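PDB 1NM2: malonyl CoA:acyl carrier protein malonyltransferase from Streptomyces coelicolor, which probably transfers the malonyl group from malonyl-CoA to holo-acyl carrier protein, supplying malonyl-ACP for fatty acid biosynthesis. Local coordinates for residues Thr57-Ile69 against Leu117-Glu129. Numbering follows the deposited sequence.
Sequences TSVAQPLLVAAGI and LSLVRRRGLAMAE. With ACY (acetic acid), chain D.
Q61 reaches from helix 57-75 into a hole formed by V120, R123, G124 and M127 of the nearly antiparallel helix 113-132. Q61 CB rests on V120 CG2 at 3.6 Å, CG passes over the CA of G124, and the amide carbon lies between G124 and the R123 guanidinium. With CG beside the backbone N (chi1 -65°) and the chain extended beyond it, the amide ends among polar partners. Q61 OE1 lies in the guanidinium plane of R123 and accepts an almost straight bond from R123 NH1 (2.9 Å), although NH1 sits well above the plane of the amide carbonyl. Q61 NE2 makes weak bonds to M127 SD (3.5 Å) and, within its own helix, to T57 OG1. Lacking a side chain, G124 lets the helices close until its CA is 4.1 Å from S58 CA. Along the seam L117 CD2 fills the hole made by P62, V65, A66 and I69, pressed against V65 CG1, and R121 NH1 bonds to S58 O. Held by Q61, R123 also directs NH1 (2.8 Å) and NH2 to OXT of the bound acetate, a mimic of the malonyl group, while NH2 bonds to S98 in the probable nucleophile elbow. This buried helix pair thus presents the arginine that binds acetate here and, by that mimicry, probably the malonyl carboxylate in the active site.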
loop_
_atom_site.group_PDB
_atom_site.type_symbol
_atom_site.label_atom_id
_atom_site.label_comp_id
_atom_site.label_asym_id
_atom_site.label_seq_id
_atom_site.Cartn_x
_atom_site.Cartn_y
_atom_site.Cartn_z
ATOM N N THR A 57 -7.186 11.376 -2.431
ATOM C CA THR A 57 -6.959 10.240 -1.550
ATOM C C THR A 57 -8.199 9.362 -1.329
ATOM O O THR A 57 -8.074 8.154 -1.134
ATOM C CB THR A 57 -6.387 10.708 -0.182
ATOM O OG1 THR A 57 -6.172 9.572 0.664
ATOM C CG2 THR A 57 -7.340 11.674 0.498
ATOM N N SER A 58 -9.391 9.949 -1.370
ATOM C CA SER A 58 -10.609 9.165 -1.168
ATOM C C SER A 58 -10.890 8.296 -2.397
ATOM O O SER A 58 -11.606 7.292 -2.321
ATOM C CB SER A 58 -11.804 10.083 -0.878
ATOM O OG SER A 58 -12.073 10.955 -1.963
ATOM N N VAL A 59 -10.308 8.683 -3.526
ATOM C CA VAL A 59 -10.463 7.949 -4.778
ATOM C C VAL A 59 -9.311 6.958 -4.964
ATOM O O VAL A 59 -9.529 5.787 -5.275
ATOM C CB VAL A 59 -10.481 8.914 -6.001
ATOM C CG1 VAL A 59 -10.380 8.119 -7.305
ATOM C CG2 VAL A 59 -11.764 9.737 -6.002
ATOM N N ALA A 60 -8.086 7.433 -4.756
ATOM C CA ALA A 60 -6.905 6.599 -4.936
ATOM C C ALA A 60 -6.903 5.291 -4.151
ATOM O O ALA A 60 -6.551 4.243 -4.693
ATOM C CB ALA A 60 -5.644 7.400 -4.603
ATOM N N GLN A 61 -7.293 5.339 -2.881
ATOM C CA GLN A 61 -7.278 4.121 -2.078
ATOM C C GLN A 61 -8.165 2.997 -2.623
ATOM O O GLN A 61 -7.674 1.896 -2.876
ATOM C CB GLN A 61 -7.588 4.462 -0.610
ATOM C CG GLN A 61 -6.482 5.331 -0.009
ATOM C CD GLN A 61 -6.514 5.425 1.498
ATOM O OE1 GLN A 61 -6.940 4.497 2.180
ATOM N NE2 GLN A 61 -6.026 6.541 2.028
ATOM N N PRO A 62 -9.474 3.246 -2.821
ATOM C CA PRO A 62 -10.300 2.152 -3.353
ATOM C C PRO A 62 -9.898 1.724 -4.771
ATOM O O PRO A 62 -10.009 0.555 -5.127
ATOM C CB PRO A 62 -11.722 2.717 -3.294
ATOM C CG PRO A 62 -11.516 4.208 -3.361
ATOM C CD PRO A 62 -10.307 4.403 -2.456
ATOM N N LEU A 63 -9.442 2.674 -5.580
ATOM C CA LEU A 63 -9.017 2.364 -6.941
ATOM C C LEU A 63 -7.833 1.397 -6.926
ATOM O O LEU A 63 -7.791 0.440 -7.697
ATOM C CB LEU A 63 -8.628 3.646 -7.681
ATOM C CG LEU A 63 -8.084 3.494 -9.107
ATOM C CD1 LEU A 63 -9.093 2.761 -9.992
ATOM C CD2 LEU A 63 -7.805 4.888 -9.679
ATOM N N LEU A 64 -6.867 1.655 -6.050
ATOM C CA LEU A 64 -5.689 0.800 -5.940
ATOM C C LEU A 64 -6.059 -0.611 -5.500
ATOM O O LEU A 64 -5.521 -1.589 -6.021
ATOM C CB LEU A 64 -4.682 1.400 -4.945
ATOM C CG LEU A 64 -3.857 2.577 -5.476
ATOM C CD1 LEU A 64 -3.166 3.302 -4.336
ATOM C CD2 LEU A 64 -2.845 2.048 -6.482
ATOM N N VAL A 65 -6.980 -0.719 -4.547
ATOM C CA VAL A 65 -7.398 -2.027 -4.044
ATOM C C VAL A 65 -8.122 -2.831 -5.127
ATOM O O VAL A 65 -7.865 -4.025 -5.304
ATOM C CB VAL A 65 -8.307 -1.884 -2.796
ATOM C CG1 VAL A 65 -8.791 -3.253 -2.340
ATOM C CG2 VAL A 65 -7.526 -1.211 -1.648
ATOM N N ALA A 66 -9.016 -2.174 -5.860
ATOM C CA ALA A 66 -9.748 -2.844 -6.928
ATOM C C ALA A 66 -8.781 -3.328 -8.000
ATOM O O ALA A 66 -8.958 -4.409 -8.562
ATOM C CB ALA A 66 -10.775 -1.899 -7.541
ATOM N N ALA A 67 -7.763 -2.525 -8.290
ATOM C CA ALA A 67 -6.770 -2.895 -9.299
ATOM C C ALA A 67 -5.991 -4.136 -8.862
ATOM O O ALA A 67 -5.749 -5.039 -9.664
ATOM C CB ALA A 67 -5.803 -1.731 -9.539
ATOM N N GLY A 68 -5.604 -4.164 -7.589
ATOM C CA GLY A 68 -4.857 -5.290 -7.051
ATOM C C GLY A 68 -5.664 -6.573 -7.025
ATOM O O GLY A 68 -5.170 -7.644 -7.403
ATOM N N ILE A 69 -6.910 -6.476 -6.575
ATOM C CA ILE A 69 -7.780 -7.643 -6.520
ATOM C C ILE A 69 -8.057 -8.144 -7.936
ATOM O O ILE A 69 -8.030 -9.350 -8.195
ATOM C CB ILE A 69 -9.129 -7.313 -5.851
ATOM C CG1 ILE A 69 -8.905 -6.911 -4.389
ATOM C CG2 ILE A 69 -10.052 -8.517 -5.932
ATOM C CD1 ILE A 69 -10.141 -6.400 -3.693
ATOM N N LEU A 117 -13.160 -3.332 -0.115
ATOM C CA LEU A 117 -13.344 -2.096 -0.863
ATOM C C LEU A 117 -14.180 -1.112 -0.048
ATOM O O LEU A 117 -13.968 0.095 -0.116
ATOM C CB LEU A 117 -14.016 -2.390 -2.207
ATOM C CG LEU A 117 -13.181 -3.233 -3.180
ATOM C CD1 LEU A 117 -14.025 -3.608 -4.376
ATOM C CD2 LEU A 117 -11.945 -2.457 -3.626
ATOM N N SER A 118 -15.120 -1.638 0.728
ATOM C CA SER A 118 -15.965 -0.803 1.573
ATOM C C SER A 118 -15.119 -0.205 2.693
ATOM O O SER A 118 -15.277 0.963 3.059
ATOM C CB SER A 118 -17.103 -1.630 2.170
ATOM O OG SER A 118 -17.869 -0.857 3.085
ATOM N N LEU A 119 -14.214 -1.011 3.232
ATOM C CA LEU A 119 -13.333 -0.565 4.304
ATOM C C LEU A 119 -12.347 0.491 3.809
ATOM O O LEU A 119 -12.117 1.504 4.477
ATOM C CB LEU A 119 -12.545 -1.748 4.869
ATOM C CG LEU A 119 -11.592 -1.415 6.022
ATOM C CD1 LEU A 119 -12.403 -1.076 7.273
ATOM C CD2 LEU A 119 -10.674 -2.604 6.291
ATOM N N VAL A 120 -11.751 0.248 2.645
ATOM C CA VAL A 120 -10.771 1.180 2.100
ATOM C C VAL A 120 -11.412 2.476 1.592
ATOM O O VAL A 120 -10.770 3.527 1.585
ATOM C CB VAL A 120 -9.920 0.506 0.988
ATOM C CG1 VAL A 120 -10.720 0.372 -0.298
ATOM C CG2 VAL A 120 -8.649 1.297 0.765
ATOM N N ARG A 121 -12.674 2.405 1.173
ATOM C CA ARG A 121 -13.384 3.599 0.714
ATOM C C ARG A 121 -13.458 4.494 1.961
ATOM O O ARG A 121 -13.191 5.689 1.901
ATOM C CB ARG A 121 -14.805 3.235 0.263
ATOM C CG ARG A 121 -15.449 4.123 -0.817
ATOM C CD ARG A 121 -15.075 5.596 -0.753
ATOM N NE ARG A 121 -16.170 6.455 -1.207
ATOM C CZ ARG A 121 -16.013 7.605 -1.858
ATOM N NH1 ARG A 121 -14.800 8.053 -2.152
ATOM N NH2 ARG A 121 -17.076 8.323 -2.203
ATOM N N ARG A 122 -13.817 3.892 3.093
ATOM C CA ARG A 122 -13.910 4.621 4.358
ATOM C C ARG A 122 -12.521 5.072 4.816
ATOM O O ARG A 122 -12.361 6.150 5.390
ATOM C CB ARG A 122 -14.546 3.739 5.436
ATOM C CG ARG A 122 -16.001 3.389 5.169
ATOM C CD ARG A 122 -16.874 4.636 5.233
ATOM N NE ARG A 122 -18.251 4.379 4.819
ATOM C CZ ARG A 122 -19.233 5.268 4.922
ATOM N NH1 ARG A 122 -18.986 6.471 5.429
ATOM N NH2 ARG A 122 -20.459 4.960 4.511
ATOM N N ARG A 123 -11.519 4.237 4.566
ATOM C CA ARG A 123 -10.151 4.566 4.940
ATOM C C ARG A 123 -9.739 5.858 4.240
ATOM O O ARG A 123 -9.249 6.792 4.879
ATOM C CB ARG A 123 -9.199 3.434 4.525
ATOM C CG ARG A 123 -7.741 3.611 4.980
ATOM C CD ARG A 123 -6.886 2.457 4.459
ATOM N NE ARG A 123 -5.572 2.368 5.087
ATOM C CZ ARG A 123 -4.487 3.025 4.684
ATOM N NH1 ARG A 123 -4.542 3.842 3.639
ATOM N NH2 ARG A 123 -3.337 2.847 5.322
ATOM N N GLY A 124 -9.946 5.902 2.929
ATOM C CA GLY A 124 -9.577 7.075 2.152
ATOM C C GLY A 124 -10.304 8.353 2.531
ATOM O O GLY A 124 -9.701 9.424 2.582
ATOM N N LEU A 125 -11.605 8.248 2.777
ATOM C CA LEU A 125 -12.397 9.405 3.166
ATOM C C LEU A 125 -11.954 9.884 4.545
ATOM O O LEU A 125 -11.745 11.075 4.749
ATOM C CB LEU A 125 -13.887 9.044 3.196
ATOM C CG LEU A 125 -14.551 8.734 1.846
ATOM C CD1 LEU A 125 -15.880 8.033 2.067
ATOM C CD2 LEU A 125 -14.748 10.025 1.060
ATOM N N ALA A 126 -11.790 8.951 5.483
ATOM C CA ALA A 126 -11.385 9.293 6.844
ATOM C C ALA A 126 -10.036 9.992 6.915
ATOM O O ALA A 126 -9.865 10.940 7.681
ATOM C CB ALA A 126 -11.362 8.034 7.723
ATOM N N MET A 127 -9.071 9.515 6.135
ATOM C CA MET A 127 -7.742 10.120 6.134
ATOM C C MET A 127 -7.768 11.492 5.453
ATOM O O MET A 127 -7.028 12.395 5.831
ATOM C CB MET A 127 -6.740 9.175 5.455
ATOM C CG MET A 127 -6.508 7.891 6.266
ATOM S SD MET A 127 -5.426 6.655 5.515
ATOM C CE MET A 127 -3.822 7.356 5.913
ATOM N N ALA A 128 -8.638 11.652 4.462
ATOM C CA ALA A 128 -8.755 12.937 3.781
ATOM C C ALA A 128 -9.309 13.949 4.780
ATOM O O ALA A 128 -8.786 15.056 4.918
ATOM C CB ALA A 128 -9.686 12.820 2.584
ATOM N N GLU A 129 -10.362 13.546 5.489
ATOM C CA GLU A 129 -11.009 14.402 6.479
ATOM C C GLU A 129 -10.056 14.790 7.611
ATOM O O GLU A 129 -10.036 15.942 8.053
ATOM C CB GLU A 129 -12.242 13.696 7.049
ATOM C CG GLU A 129 -13.347 13.513 6.029
ATOM C CD GLU A 129 -14.575 12.832 6.602
ATOM O OE1 GLU A 129 -15.649 12.946 5.980
ATOM O OE2 GLU A 129 -14.472 12.176 7.661
HETATM C C ACY D . -1.530 5.965 2.755
HETATM O O ACY D . -2.127 6.556 1.762
HETATM O OXT ACY D . -2.066 5.224 3.647
HETATM C CH3 ACY D . -0.031 6.215 2.804
HETATM O O HOH W 1 -15.296 11.155 -2.778
#